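Local coordinates for protein CobC (Shigella flexneri 2a, PDB 6NRU) that removes the phosphate from alpha-ribazole 5'-phosphate and probably from adenosylcobalamin 5'-phosphate, in assembling the nucleotide loop of vitamin B12, at residues 9-12 with 16-19; 106-109 with 115-118; 77-82 with 139-144. All coordinates share one frame; numbering follows the deposited sequence.

Contact 1 of 3, residues 9-12 with 16-19; sequences IRHG and ANVD. With SO4 (sulfate ion), chain N.
His-11 and Asn-17 approach each other without bonding, His-11 CE1 lying 4.4 Å from Asn-17 OD1 near the plane of the imidazole; a sulfate ion does most of the joining. Asn-17 gives it one amide hydrogen, with ND2 2.5 Å from sulfate O2 and an N-H...O angle of 140°. His-11 NE2 makes a weak bond of 3.2 Å to sulfate O4, which sits at the ring edge and in its plane, but the 125° angle shows a bent approach. Arg-10 reaches the ion with an extended chain from CG to NE. Its NH2 is modelled 2.4 Å from sulfate O3, a length too short to trust in detail; as modelled, O3 lies near the guanidinium plane.

Behind this shell, ND1 of His-11 donates to Gly-12 O at 2.8 Å, meeting a lone pair in the carbonyl plane. With CG set between the backbone N and the carbonyl carbon (chi1 64°), this bond restrains the ring's rotation, in an orientation that leaves NE2 facing the anion. Val-176 O holds Arg-10 NH1, Gln-178 NE2 bonds Asn-17 OD1, and Arg-60 also grips the sulfate. His-11 is probably the tele-phosphohistidine intermediate, consistent with NE2 facing a phosphate mimic. Arg-His-Gly, running from the end of strand 5-10 into the following loop, is the signature of the histidine phosphatase active site.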
ATOM      1  N   ILE A   9       0.754  -5.138   4.624  1.00 41.47           N
ATOM      2  CA  ILE A   9       2.195  -5.082   4.402  1.00 42.05           C
ATOM      3  C   ILE A   9       2.458  -4.137   3.238  1.00 41.66           C
ATOM      4  O   ILE A   9       1.936  -4.344   2.136  1.00 41.07           O
ATOM      5  CB  ILE A   9       2.796  -6.466   4.110  1.00 42.84           C
ATOM      6  CG1 ILE A   9       2.831  -7.318   5.378  1.00 45.29           C
ATOM      7  CG2 ILE A   9       4.195  -6.325   3.519  1.00 42.36           C
ATOM      8  CD1 ILE A   9       3.581  -8.624   5.205  1.00 48.50           C
ATOM      9  N   ARG A  10       3.254  -3.103   3.483  1.00 42.96           N
ATOM     10  CA  ARG A  10       3.756  -2.245   2.424  1.00 44.29           C
ATOM     11  C   ARG A  10       5.040  -2.846   1.871  1.00 48.99           C
ATOM     12  O   ARG A  10       5.841  -3.414   2.617  1.00 50.12           O
ATOM     13  CB  ARG A  10       4.005  -0.831   2.955  1.00 41.94           C
ATOM     14  CG  ARG A  10       4.730   0.108   2.003  1.00 40.86           C
ATOM     15  CD  ARG A  10       5.197   1.345   2.754  1.00 40.53           C
ATOM     16  NE  ARG A  10       5.971   2.269   1.929  1.00 39.92           N
ATOM     17  CZ  ARG A  10       6.583   3.346   2.408  1.00 40.20           C
ATOM     18  NH1 ARG A  10       6.509   3.630   3.701  1.00 39.51           N
ATOM     19  NH2 ARG A  10       7.268   4.142   1.599  1.00 41.85           N
ATOM     20  N   HIS A  11       5.220  -2.735   0.555  1.00 52.48           N
ATOM     21  CA  HIS A  11       6.395  -3.295  -0.098  1.00 57.29           C
ATOM     22  C   HIS A  11       7.678  -2.690   0.473  1.00 64.97           C
ATOM     23  O   HIS A  11       7.694  -1.576   1.004  1.00 62.77           O
ATOM     24  CB  HIS A  11       6.332  -3.051  -1.604  1.00 55.50           C
ATOM     25  CG  HIS A  11       6.374  -1.604  -1.982  1.00 53.87           C
ATOM     26  ND1 HIS A  11       7.548  -0.882  -2.036  1.00 54.55           N
ATOM     27  CD2 HIS A  11       5.388  -0.743  -2.321  1.00 52.90           C
ATOM     28  CE1 HIS A  11       7.281   0.362  -2.392  1.00 54.29           C
ATOM     29  NE2 HIS A  11       5.977   0.472  -2.571  1.00 53.46           N
ATOM     30  N   GLY A  12       8.766  -3.443   0.345  1.00 75.38           N
ATOM     31  CA  GLY A  12      10.040  -3.034   0.893  1.00 78.03           C
ATOM     32  C   GLY A  12      10.636  -1.840   0.168  1.00 78.99           C
ATOM     33  O   GLY A  12      10.071  -1.281  -0.774  1.00 79.85           O
ATOM     34  N   ALA A  16      13.812   3.946  -6.140  1.00 38.58           N
ATOM     35  CA  ALA A  16      13.208   5.272  -6.190  1.00 37.48           C
ATOM     36  C   ALA A  16      13.163   5.905  -4.805  1.00 37.94           C
ATOM     37  O   ALA A  16      13.373   7.116  -4.661  1.00 39.50           O
ATOM     38  CB  ALA A  16      11.805   5.190  -6.794  1.00 36.05           C
ATOM     39  N   ASN A  17      12.886   5.101  -3.775  1.00 37.01           N
ATOM     40  CA  ASN A  17      12.933   5.603  -2.406  1.00 38.24           C
ATOM     41  C   ASN A  17      14.334   6.082  -2.056  1.00 39.32           C
ATOM     42  O   ASN A  17      14.513   7.168  -1.493  1.00 39.02           O
ATOM     43  CB  ASN A  17      12.479   4.517  -1.428  1.00 39.34           C
ATOM     44  CG  ASN A  17      11.041   4.100  -1.644  1.00 41.60           C
ATOM     45  OD1 ASN A  17      10.652   2.976  -1.323  1.00 43.36           O
ATOM     46  ND2 ASN A  17      10.240   5.006  -2.196  1.00 41.97           N
ATOM     47  N   VAL A  18      15.343   5.274  -2.387  1.00 40.80           N
ATOM     48  CA  VAL A  18      16.724   5.669  -2.137  1.00 42.86           C
ATOM     49  C   VAL A  18      17.030   6.988  -2.832  1.00 46.14           C
ATOM     50  O   VAL A  18      17.698   7.864  -2.269  1.00 48.53           O
ATOM     51  CB  VAL A  18      17.681   4.548  -2.584  1.00 44.21           C
ATOM     52  CG1 VAL A  18      19.123   5.019  -2.529  1.00 47.56           C
ATOM     53  CG2 VAL A  18      17.488   3.315  -1.717  1.00 42.11           C
ATOM     54  N   ASP A  19      16.521   7.167  -4.047  1.00 46.76           N
ATOM     55  CA  ASP A  19      16.785   8.367  -4.826  1.00 49.18           C
ATOM     56  C   ASP A  19      15.729   9.447  -4.636  1.00 48.14           C
ATOM     57  O   ASP A  19      15.720  10.424  -5.393  1.00 49.54           O
ATOM     58  CB  ASP A  19      16.908   8.004  -6.304  1.00 51.64           C
ATOM     59  CG  ASP A  19      17.848   6.840  -6.533  1.00 54.43           C
ATOM     60  OD1 ASP A  19      18.657   6.544  -5.626  1.00 56.03           O
ATOM     61  OD2 ASP A  19      17.783   6.219  -7.614  1.00 54.80           O
TER
HETATM   62  S   SO4 N 302       6.564   4.824  -2.042  1.00116.97           S
HETATM   63  O1  SO4 N 302       5.417   5.671  -2.353  1.00116.75           O
HETATM   64  O2  SO4 N 302       7.796   5.529  -2.386  1.00116.81           O
HETATM   65  O3  SO4 N 302       6.565   4.508  -0.617  1.00117.00           O
HETATM   66  O4  SO4 N 302       6.481   3.584  -2.808  1.00117.17           O

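Contact 2 of 3, residues 106-109 with 115-118; sequences YSAW and HAIP
Ala-116 packs its methyl against helix 103-111, at Ala-108 and Trp-109; in this part of the histidine phosphatase fold the loop after the helix doubles back so that Ala-116 lies against it. The backbones come close, with the CA atoms of Trp-109 and Ala-116 4.9 Å apart, yet no hydrogen bond crosses between 106-109 and 115-118.

The apolar contacts centre on that methyl. Ala-116 CB lies 3.6 Å from Trp-109 CA and 4.2 Å from Trp-109 CB, and the CB of Ala-108 flanks it at 4.4 Å. Further along the loop, Pro-118 CG meets Trp-109 CE3 at 4.2 Å, approaching the indole obliquely. Proline and alanine thus touch different parts of one tryptophan, CE3 on the ring and CB at its root.

Aromatic packing continues outside the pair: Trp-90 and Phe-87 both meet the Trp-109 ring edge-to-face, while Pro-118 also leans on Trp-90 and Met-85. A tetraethylene glycol molecule bound about 3 Å from the Trp-109 side chain is consistent with a pocket at this aromatic cluster.

Carbonyl oxygens make van der Waals contacts with carbon: Ala-108 O lies 3.3 Å from Ala-116 CB. Trp-109 CG is roughly anti to its own amide nitrogen (chi1 152°), which places the indole between two carbonyls, both in the ring plane at its edge: Tyr-106 O beside the pyrrole portion, and Ala-116 O 3.7 Å from CE3 of the benzene portion.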
ATOM      1  N   TYR A 106       3.045  21.512 -11.034  1.00 72.32           N
ATOM      2  CA  TYR A 106       3.577  20.888  -9.827  1.00 70.45           C
ATOM      3  C   TYR A 106       3.312  21.737  -8.585  1.00 71.07           C
ATOM      4  O   TYR A 106       3.047  21.191  -7.509  1.00 69.93           O
ATOM      5  CB  TYR A 106       5.071  20.620  -9.994  1.00 71.03           C
ATOM      6  CG  TYR A 106       5.656  19.756  -8.913  1.00 72.57           C
ATOM      7  CD1 TYR A 106       5.333  18.411  -8.821  1.00 71.27           C
ATOM      8  CD2 TYR A 106       6.525  20.288  -7.977  1.00 76.40           C
ATOM      9  CE1 TYR A 106       5.867  17.620  -7.823  1.00 72.76           C
ATOM     10  CE2 TYR A 106       7.064  19.508  -6.981  1.00 77.61           C
ATOM     11  CZ  TYR A 106       6.732  18.176  -6.907  1.00 75.89           C
ATOM     12  OH  TYR A 106       7.270  17.397  -5.910  1.00 77.56           O
ATOM     13  N   SER A 107       3.382  23.068  -8.713  1.00 72.97           N
ATOM     14  CA  SER A 107       3.037  23.945  -7.597  1.00 74.97           C
ATOM     15  C   SER A 107       1.577  23.779  -7.209  1.00 72.27           C
ATOM     16  O   SER A 107       1.234  23.788  -6.021  1.00 72.86           O
ATOM     17  CB  SER A 107       3.305  25.404  -7.965  1.00 79.01           C
ATOM     18  OG  SER A 107       4.567  25.559  -8.581  1.00 80.84           O
ATOM     19  N   ALA A 108       0.700  23.652  -8.210  1.00 68.69           N
ATOM     20  CA  ALA A 108      -0.712  23.425  -7.942  1.00 67.59           C
ATOM     21  C   ALA A 108      -0.927  22.121  -7.194  1.00 68.31           C
ATOM     22  O   ALA A 108      -1.854  22.012  -6.385  1.00 71.21           O
ATOM     23  CB  ALA A 108      -1.496  23.428  -9.253  1.00 64.00           C
ATOM     24  N   TRP A 109      -0.071  21.129  -7.440  1.00 67.28           N
ATOM     25  CA  TRP A 109      -0.151  19.873  -6.706  1.00 68.06           C
ATOM     26  C   TRP A 109       0.391  20.020  -5.290  1.00 72.49           C
ATOM     27  O   TRP A 109      -0.232  19.546  -4.334  1.00 71.88           O
ATOM     28  CB  TRP A 109       0.606  18.781  -7.462  1.00 65.27           C
ATOM     29  CG  TRP A 109       1.155  17.693  -6.587  1.00 63.99           C
ATOM     30  CD1 TRP A 109       2.411  17.621  -6.053  1.00 64.62           C
ATOM     31  CD2 TRP A 109       0.467  16.512  -6.154  1.00 61.52           C
ATOM     32  NE1 TRP A 109       2.545  16.473  -5.312  1.00 63.74           N
ATOM     33  CE2 TRP A 109       1.367  15.774  -5.356  1.00 62.05           C
ATOM     34  CE3 TRP A 109      -0.821  16.009  -6.359  1.00 59.09           C
ATOM     35  CZ2 TRP A 109       1.018  14.560  -4.765  1.00 60.98           C
ATOM     36  CZ3 TRP A 109      -1.165  14.805  -5.771  1.00 58.77           C
ATOM     37  CH2 TRP A 109      -0.249  14.095  -4.983  1.00 59.89           C
ATOM     38  N   HIS A 115      -6.843  17.799  -4.805  1.00 56.86           N
ATOM     39  CA  HIS A 115      -7.566  18.036  -6.040  1.00 55.50           C
ATOM     40  C   HIS A 115      -6.778  18.247  -7.325  1.00 54.67           C
ATOM     41  O   HIS A 115      -7.313  18.081  -8.399  1.00 53.56           O
ATOM     42  CB  HIS A 115      -8.532  19.188  -5.836  1.00 57.03           C
ATOM     43  CG  HIS A 115      -9.444  19.002  -4.671  1.00 56.88           C
ATOM     44  ND1 HIS A 115      -9.155  19.483  -3.419  1.00 57.80           N
ATOM     45  CD2 HIS A 115     -10.641  18.389  -4.574  1.00 56.79           C
ATOM     46  CE1 HIS A 115     -10.132  19.168  -2.597  1.00 60.26           C
ATOM     47  NE2 HIS A 115     -11.050  18.510  -3.275  1.00 59.00           N
ATOM     48  N   ALA A 116      -5.518  18.611  -7.213  1.00 56.81           N
ATOM     49  CA  ALA A 116      -4.682  18.835  -8.383  1.00 56.70           C
ATOM     50  C   ALA A 116      -4.248  17.507  -8.993  1.00 54.43           C
ATOM     51  O   ALA A 116      -3.923  16.554  -8.278  1.00 54.30           O
ATOM     52  CB  ALA A 116      -3.459  19.672  -8.012  1.00 59.40           C
ATOM     53  N   ILE A 117      -4.241  17.455 -10.319  1.00 51.07           N
ATOM     54  CA  ILE A 117      -3.961  16.233 -11.068  1.00 49.59           C
ATOM     55  C   ILE A 117      -2.484  16.232 -11.447  1.00 50.79           C
ATOM     56  O   ILE A 117      -2.023  17.190 -12.087  1.00 52.31           O
ATOM     57  CB  ILE A 117      -4.844  16.126 -12.320  1.00 47.08           C
ATOM     58  CG1 ILE A 117      -6.302  16.453 -11.986  1.00 46.64           C
ATOM     59  CG2 ILE A 117      -4.732  14.740 -12.936  1.00 45.26           C
ATOM     60  CD1 ILE A 117      -6.953  15.460 -11.053  1.00 44.68           C
ATOM     61  N   PRO A 118      -1.716  15.204 -11.081  1.00 49.04           N
ATOM     62  CA  PRO A 118      -0.351  15.089 -11.606  1.00 49.12           C
ATOM     63  C   PRO A 118      -0.368  15.050 -13.126  1.00 51.80           C
ATOM     64  O   PRO A 118      -1.248  14.440 -13.738  1.00 52.45           O
ATOM     65  CB  PRO A 118       0.152  13.770 -11.009  1.00 46.10           C
ATOM     66  CG  PRO A 118      -0.677  13.568  -9.794  1.00 45.85           C
ATOM     67  CD  PRO A 118      -2.030  14.130 -10.124  1.00 47.06           C
TER

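Contact 3 of 3, residues 77-82 with 139-144; sequences HIIPEL and SEYQHY
Backbones stay well apart here, His-77 and Tyr-141 being the nearest pair with CA atoms 11.4 Å from each other, so long side chains must bridge the gap between edge strand 76-78 and the loop leading into strand 146-151. The strand belongs to the mixed sheet of the histidine phosphatase fold, and the loop leads into another strand of that sheet; strand 52-55 runs between 76-78 and 146-151, and the contact therefore spans one intervening strand.

Each backbone is turned tightly. In 77-82 the chain leaves the strand and makes a 3-10 segment, with Leu-82 N bonded to Ile-79 O at 3.1 Å. In 139-144 a type I beta turn runs from Tyr-141 to Tyr-144, closed by Tyr-144 N to Tyr-141 O at 3.0 Å.

Tyr-141 carries the contact. Its CG stands anti to the carbonyl carbon (chi1 -50°), and the CB bond already points at 77-82, so the phenol extends across the gap. His-77 slides past it in the opposite direction, and ND1 comes 4.2 Å from Tyr-141 CE1; each atom approaches the other ring obliquely, with no hydrogen bond between them. Leu-52 of the intervening strand touches both His-77 and Tyr-141, and Ile-147 also packs on the tyrosine. Within its own segment, Glu-140 lays CG over the centre of one face of the Tyr-141 ring, 4.1 Å above the plane. Its carboxylate is not in contact with the histidine, OE2 being 5.7 Å from His-77 ND1.

Ile-79 and Tyr-141 point at each other from opposite directions. Phe-134 of helix 124-136 packs on this isoleucine, whose outer methyl, CD1, abuts the tyrosine hydroxyl: Ile-79 CD1 to Tyr-141 OH is 3.7 Å.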
ATOM      1  N   HIS A  77      -4.581 -12.970  -5.257  1.00 46.46           N
ATOM      2  CA  HIS A  77      -5.382 -12.147  -6.151  1.00 45.41           C
ATOM      3  C   HIS A  77      -4.629 -10.858  -6.445  1.00 45.03           C
ATOM      4  O   HIS A  77      -4.120 -10.207  -5.529  1.00 45.21           O
ATOM      5  CB  HIS A  77      -6.744 -11.819  -5.540  1.00 47.41           C
ATOM      6  CG  HIS A  77      -7.608 -13.014  -5.283  1.00 52.36           C
ATOM      7  ND1 HIS A  77      -8.985 -12.951  -5.312  1.00 54.24           N
ATOM      8  CD2 HIS A  77      -7.297 -14.297  -4.979  1.00 54.80           C
ATOM      9  CE1 HIS A  77      -9.484 -14.145  -5.044  1.00 56.18           C
ATOM     10  NE2 HIS A  77      -8.481 -14.979  -4.838  1.00 56.25           N
ATOM     11  N   ILE A  78      -4.562 -10.489  -7.718  1.00 47.92           N
ATOM     12  CA  ILE A  78      -3.948  -9.237  -8.138  1.00 46.96           C
ATOM     13  C   ILE A  78      -5.067  -8.219  -8.308  1.00 45.61           C
ATOM     14  O   ILE A  78      -5.856  -8.298  -9.255  1.00 46.73           O
ATOM     15  CB  ILE A  78      -3.140  -9.406  -9.430  1.00 49.31           C
ATOM     16  CG1 ILE A  78      -2.095 -10.506  -9.258  1.00 51.22           C
ATOM     17  CG2 ILE A  78      -2.458  -8.109  -9.794  1.00 48.49           C
ATOM     18  CD1 ILE A  78      -1.056 -10.189  -8.207  1.00 50.05           C
ATOM     19  N   ILE A  79      -5.144  -7.263  -7.387  1.00 43.41           N
ATOM     20  CA  ILE A  79      -6.217  -6.272  -7.362  1.00 43.59           C
ATOM     21  C   ILE A  79      -5.657  -4.962  -7.906  1.00 45.09           C
ATOM     22  O   ILE A  79      -4.757  -4.377  -7.279  1.00 44.05           O
ATOM     23  CB  ILE A  79      -6.783  -6.095  -5.947  1.00 41.67           C
ATOM     24  CG1 ILE A  79      -7.187  -7.450  -5.367  1.00 39.96           C
ATOM     25  CG2 ILE A  79      -7.970  -5.147  -5.954  1.00 43.37           C
ATOM     26  CD1 ILE A  79      -8.225  -8.177  -6.193  1.00 40.71           C
ATOM     27  N   PRO A  80      -6.140  -4.466  -9.051  1.00 46.75           N
ATOM     28  CA  PRO A  80      -5.640  -3.181  -9.564  1.00 48.06           C
ATOM     29  C   PRO A  80      -6.023  -1.999  -8.694  1.00 49.08           C
ATOM     30  O   PRO A  80      -5.366  -0.953  -8.778  1.00 50.01           O
ATOM     31  CB  PRO A  80      -6.287  -3.074 -10.955  1.00 49.26           C
ATOM     32  CG  PRO A  80      -6.851  -4.437 -11.248  1.00 48.42           C
ATOM     33  CD  PRO A  80      -7.172  -5.045  -9.926  1.00 47.05           C
ATOM     34  N   GLU A  81      -7.067  -2.127  -7.872  1.00 48.05           N
ATOM     35  CA  GLU A  81      -7.427  -1.067  -6.940  1.00 48.78           C
ATOM     36  C   GLU A  81      -6.345  -0.840  -5.896  1.00 46.87           C
ATOM     37  O   GLU A  81      -6.241   0.270  -5.363  1.00 48.64           O
ATOM     38  CB  GLU A  81      -8.756  -1.393  -6.254  1.00 51.77           C
ATOM     39  CG  GLU A  81      -9.994  -1.109  -7.099  1.00 57.20           C
ATOM     40  CD  GLU A  81     -10.212  -2.136  -8.197  1.00 60.56           C
ATOM     41  OE1 GLU A  81      -9.540  -3.190  -8.171  1.00 60.07           O
ATOM     42  OE2 GLU A  81     -11.051  -1.886  -9.091  1.00 63.76           O
ATOM     43  N   LEU A  82      -5.537  -1.858  -5.603  1.00 44.84           N
ATOM     44  CA  LEU A  82      -4.445  -1.752  -4.643  1.00 43.19           C
ATOM     45  C   LEU A  82      -3.202  -1.094  -5.225  1.00 43.72           C
ATOM     46  O   LEU A  82      -2.203  -0.958  -4.509  1.00 42.89           O
ATOM     47  CB  LEU A  82      -4.082  -3.140  -4.104  1.00 41.88           C
ATOM     48  CG  LEU A  82      -5.120  -3.814  -3.202  1.00 41.16           C
ATOM     49  CD1 LEU A  82      -4.729  -5.248  -2.881  1.00 33.56           C
ATOM     50  CD2 LEU A  82      -5.318  -3.015  -1.924  1.00 41.74           C
ATOM     51  N   SER A 139     -16.984  -7.329   1.273  1.00 52.98           N
ATOM     52  CA  SER A 139     -18.066  -8.271   1.539  1.00 59.06           C
ATOM     53  C   SER A 139     -17.953  -9.507   0.661  1.00 61.48           C
ATOM     54  O   SER A 139     -18.411 -10.588   1.044  1.00 66.13           O
ATOM     55  CB  SER A 139     -19.413  -7.587   1.315  1.00 64.16           C
ATOM     56  OG  SER A 139     -19.450  -6.965   0.042  1.00 66.35           O
ATOM     57  N   GLU A 140     -17.348  -9.362  -0.517  1.00 57.24           N
ATOM     58  CA  GLU A 140     -17.137 -10.494  -1.404  1.00 58.23           C
ATOM     59  C   GLU A 140     -16.131 -11.492  -0.837  1.00 55.38           C
ATOM     60  O   GLU A 140     -16.144 -12.660  -1.233  1.00 58.51           O
ATOM     61  CB  GLU A 140     -16.725  -9.958  -2.780  1.00 60.49           C
ATOM     62  CG  GLU A 140     -15.669 -10.726  -3.543  1.00 64.08           C
ATOM     63  CD  GLU A 140     -15.121  -9.923  -4.712  1.00 66.06           C
ATOM     64  OE1 GLU A 140     -15.727  -8.884  -5.060  1.00 66.57           O
ATOM     65  OE2 GLU A 140     -14.099 -10.337  -5.298  1.00 67.12           O
ATOM     66  N   TYR A 141     -15.295 -11.075   0.116  1.00 50.47           N
ATOM     67  CA  TYR A 141     -14.362 -11.968   0.789  1.00 49.62           C
ATOM     68  C   TYR A 141     -14.838 -12.375   2.180  1.00 49.91           C
ATOM     69  O   TYR A 141     -14.015 -12.764   3.017  1.00 48.80           O
ATOM     70  CB  TYR A 141     -12.985 -11.317   0.897  1.00 47.23           C
ATOM     71  CG  TYR A 141     -12.463 -10.765  -0.400  1.00 50.37           C
ATOM     72  CD1 TYR A 141     -12.081 -11.610  -1.432  1.00 53.72           C
ATOM     73  CD2 TYR A 141     -12.345  -9.394  -0.595  1.00 49.20           C
ATOM     74  CE1 TYR A 141     -11.598 -11.108  -2.621  1.00 54.04           C
ATOM     75  CE2 TYR A 141     -11.865  -8.884  -1.782  1.00 49.17           C
ATOM     76  CZ  TYR A 141     -11.493  -9.746  -2.791  1.00 51.54           C
ATOM     77  OH  TYR A 141     -11.014  -9.245  -3.978  1.00 52.09           O
ATOM     78  N   GLN A 142     -16.146 -12.308   2.439  1.00 51.93           N
ATOM     79  CA  GLN A 142     -16.673 -12.505   3.785  1.00 53.30           C
ATOM     80  C   GLN A 142     -16.380 -13.886   4.359  1.00 58.22           C
ATOM     81  O   GLN A 142     -16.513 -14.068   5.575  1.00 60.54           O
ATOM     82  CB  GLN A 142     -18.181 -12.264   3.791  1.00 55.94           C
ATOM     83  CG  GLN A 142     -18.963 -13.297   3.013  1.00 60.35           C
ATOM     84  CD  GLN A 142     -20.409 -12.900   2.811  1.00 62.44           C
ATOM     85  OE1 GLN A 142     -21.062 -13.355   1.870  1.00 62.81           O
ATOM     86  NE2 GLN A 142     -20.922 -12.050   3.696  1.00 60.02           N
ATOM     87  N   HIS A 143     -15.989 -14.854   3.537  1.00 60.74           N
ATOM     88  CA  HIS A 143     -15.745 -16.209   4.011  1.00 64.74           C
ATOM     89  C   HIS A 143     -14.291 -16.456   4.393  1.00 63.93           C
ATOM     90  O   HIS A 143     -13.938 -17.595   4.720  1.00 67.16           O
ATOM     91  CB  HIS A 143     -16.184 -17.219   2.949  1.00 68.87           C
ATOM     92  CG  HIS A 143     -17.649 -17.172   2.651  1.00 71.41           C
ATOM     93  ND1 HIS A 143     -18.189 -17.664   1.482  1.00 75.50           N
ATOM     94  CD2 HIS A 143     -18.689 -16.690   3.371  1.00 71.32           C
ATOM     95  CE1 HIS A 143     -19.498 -17.485   1.495  1.00 78.08           C
ATOM     96  NE2 HIS A 143     -19.827 -16.895   2.631  1.00 75.68           N
ATOM     97  N   TYR A 144     -13.450 -15.429   4.368  1.00 59.91           N
ATOM     98  CA  TYR A 144     -12.051 -15.546   4.744  1.00 59.68           C
ATOM     99  C   TYR A 144     -11.823 -14.891   6.100  1.00 61.53           C
ATOM    100  O   TYR A 144     -12.552 -13.977   6.500  1.00 60.58           O
ATOM    101  CB  TYR A 144     -11.143 -14.914   3.682  1.00 54.94           C
ATOM    102  CG  TYR A 144     -11.272 -15.566   2.323  1.00 56.08           C
ATOM    103  CD1 TYR A 144     -10.417 -16.592   1.938  1.00 57.64           C
ATOM    104  CD2 TYR A 144     -12.257 -15.166   1.430  1.00 56.32           C
ATOM    105  CE1 TYR A 144     -10.537 -17.196   0.699  1.00 60.10           C
ATOM    106  CE2 TYR A 144     -12.386 -15.764   0.192  1.00 59.21           C
ATOM    107  CZ  TYR A 144     -11.523 -16.777  -0.170  1.00 62.02           C
ATOM    108  OH  TYR A 144     -11.651 -17.371  -1.407  1.00 67.61           O
TER

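How the contacts relate
Contact 1 holds His-11, the probable phosphohistidine, about 5 Å from the side chain of Glu-84, the probable proton donor/acceptor. Contact 2 stands nearby, its Trp-109 side chain about 9 Å from that of Glu-84, and nearest atoms of contacts 1 and 2 are about 11 Å apart. Bound glycols near both are consistent with a pocket: a bound diethylene glycol lies about 4 Å from the Trp-109 side chain, and one lies about 8 Å from that of Asn-17. Contact 3 is away from the annotated sites and across the chain's centre from contact 1, with centres 23 Å apart, although both reach the same sheet. Contacts 2 and 3 are farthest separated, 31 Å between centres.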